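Local coordinates for uncharacterized protein ATU1752 (Agrobacterium tumefaciens, PDB 3FHM) that is of uncharacterised function but binds AMP and NADH through a pair of CBS domains, consistent with a nucleotide-sensing role, at residues A[70-74]-A[98-103]. Sequence-based numbering, arbitrary orientation.
Sequences VLGIF and AMTKNV. With AMP (adenosine monophosphate), chain E; SO4 (sulfate ion), chain G.
Thr100 N donates to Ile73 O at 3.0 Å, nearly straight at 165°. Ile73 N returns a bond to Thr100 O, also 3.0 Å but more bent at 140°. This antiparallel hydrogen-bonded pair joins a strand of the first CBS domain to a loop of the second. Val103 CG2 packs over Gly72 CA at 3.7 Å. Met99, extended beyond CG, runs along the other flank, with SD near Gly72 CA and CE 3.5 Å from Leu71 O. Ala98 CB meets the edge of the Phe74 ring.

The bridge places Ile73 and Thr100 together in the AMP pocket. With CG1 anti to the backbone N (chi1 -171°), Ile73 brings CD1 to the adenine. Thr100 CG2 lies 3.4 Å from AMP N3, while OG1 makes a weak hydrogen bond to O2'. Thr75, Asp78, Val104, Arg125 and His126 also hydrogen-bond AMP. A sulfate, probably from the crystallisation liquor, accepts hydrogen bonds from Lys101 N (2.8 Å to O3) and Asn102 N (2.7 Å to O4).

Leu71 and Gly72 form a classic beta bulge opposite Val63 of strand 60-64. Segment 98-103, between helices 76-86 and 112-122, lies along the other edge of strand 70-75. Phe74 and Ala98 pack on helix 46-56.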
# COMPACT_ATOMS: atom_id res chain seq x y z
N VAL A 70 15.82 15.87 -2.04
CA VAL A 70 15.08 14.74 -1.53
C VAL A 70 15.88 14.03 -0.46
O VAL A 70 17.01 13.60 -0.69
CB VAL A 70 14.62 13.79 -2.61
CG1 VAL A 70 14.04 12.52 -2.00
CG2 VAL A 70 13.56 14.48 -3.47
N LEU A 71 15.29 13.93 0.73
CA LEU A 71 15.95 13.36 1.89
C LEU A 71 15.59 11.92 2.09
O LEU A 71 16.39 11.16 2.64
CB LEU A 71 15.57 14.12 3.16
CG LEU A 71 16.06 15.58 3.32
CD1 LEU A 71 15.38 16.21 4.52
CD2 LEU A 71 17.62 15.74 3.36
N GLY A 72 14.36 11.56 1.68
CA GLY A 72 13.82 10.23 1.89
C GLY A 72 12.32 10.14 1.61
O GLY A 72 11.66 11.07 1.06
N ILE A 73 11.75 9.01 2.00
CA ILE A 73 10.38 8.73 1.62
C ILE A 73 9.73 7.98 2.81
O ILE A 73 10.34 7.12 3.46
CB ILE A 73 10.35 8.01 0.22
CG1 ILE A 73 8.96 7.91 -0.32
CG2 ILE A 73 10.91 6.59 0.26
CD1 ILE A 73 8.96 6.88 -1.42
N PHE A 74 8.51 8.40 3.16
CA PHE A 74 7.77 7.83 4.29
C PHE A 74 6.43 7.30 3.76
O PHE A 74 5.71 8.04 3.07
CB PHE A 74 7.55 8.92 5.36
CG PHE A 74 6.63 8.51 6.51
CD1 PHE A 74 7.14 7.85 7.64
CD2 PHE A 74 5.25 8.84 6.47
CE1 PHE A 74 6.32 7.47 8.71
CE2 PHE A 74 4.36 8.47 7.54
CZ PHE A 74 4.91 7.78 8.67
N ALA A 98 12.17 7.47 10.83
CA ALA A 98 11.46 6.29 10.36
C ALA A 98 11.53 6.12 8.83
O ALA A 98 11.25 5.02 8.32
CB ALA A 98 10.02 6.32 10.83
N MET A 99 11.90 7.20 8.13
CA MET A 99 11.83 7.30 6.68
C MET A 99 12.95 6.49 6.09
O MET A 99 13.91 6.24 6.75
CB MET A 99 12.03 8.76 6.27
CG MET A 99 13.45 9.31 6.47
SD MET A 99 13.59 11.00 5.84
CE MET A 99 15.36 11.35 6.02
N THR A 100 12.79 6.08 4.85
CA THR A 100 13.81 5.38 4.08
C THR A 100 14.64 6.41 3.32
O THR A 100 14.08 7.15 2.48
CB THR A 100 13.13 4.31 3.17
OG1 THR A 100 12.96 3.14 3.97
CG2 THR A 100 13.96 3.92 1.94
N LYS A 101 15.95 6.47 3.65
CA LYS A 101 16.89 7.48 3.08
C LYS A 101 17.38 7.18 1.66
O LYS A 101 17.49 8.09 0.83
CB LYS A 101 18.09 7.71 4.00
CG LYS A 101 17.87 8.85 4.95
CD LYS A 101 19.07 9.02 5.80
CE LYS A 101 18.72 8.87 7.26
NZ LYS A 101 17.96 7.58 7.42
N ASN A 102 17.69 5.92 1.38
CA ASN A 102 18.07 5.49 0.02
C ASN A 102 16.91 5.25 -0.90
O ASN A 102 16.38 4.14 -0.98
CB ASN A 102 18.88 4.22 0.05
CG ASN A 102 20.29 4.47 -0.27
OD1 ASN A 102 20.77 4.09 -1.35
ND2 ASN A 102 20.99 5.16 0.66
N VAL A 103 16.57 6.29 -1.64
CA VAL A 103 15.41 6.34 -2.48
C VAL A 103 15.70 5.87 -3.91
O VAL A 103 16.46 6.55 -4.59
CB VAL A 103 14.97 7.81 -2.56
CG1 VAL A 103 13.71 8.01 -3.40
CG2 VAL A 103 14.74 8.35 -1.18
P AMP E . 5.44 0.98 0.19
O1P AMP E . 6.03 2.01 -0.69
O2P AMP E . 4.50 1.45 1.25
O3P AMP E . 5.04 -0.26 -0.60
O5' AMP E . 6.80 0.79 1.02
C5' AMP E . 7.15 -0.20 2.01
C4' AMP E . 8.61 0.11 2.38
O4' AMP E . 9.35 0.39 1.20
C3' AMP E . 8.73 1.39 3.19
O3' AMP E . 9.81 1.40 4.12
C2' AMP E . 9.12 2.42 2.21
O2' AMP E . 9.91 3.37 2.87
C1' AMP E . 9.96 1.66 1.27
N9 AMP E . 9.98 2.42 0.01
C8 AMP E . 8.99 3.08 -0.65
N7 AMP E . 9.41 3.74 -1.79
C5 AMP E . 10.70 3.47 -1.85
C6 AMP E . 11.75 3.82 -2.79
N6 AMP E . 11.49 4.59 -3.87
N1 AMP E . 12.98 3.34 -2.51
C2 AMP E . 13.26 2.58 -1.41
N3 AMP E . 12.37 2.21 -0.50
C4 AMP E . 11.08 2.62 -0.69
S SO4 G . 17.90 3.69 4.60
O1 SO4 G . 19.11 3.04 5.09
O2 SO4 G . 16.72 2.86 4.85
O3 SO4 G . 17.71 4.96 5.29
O4 SO4 G . 18.07 3.95 3.17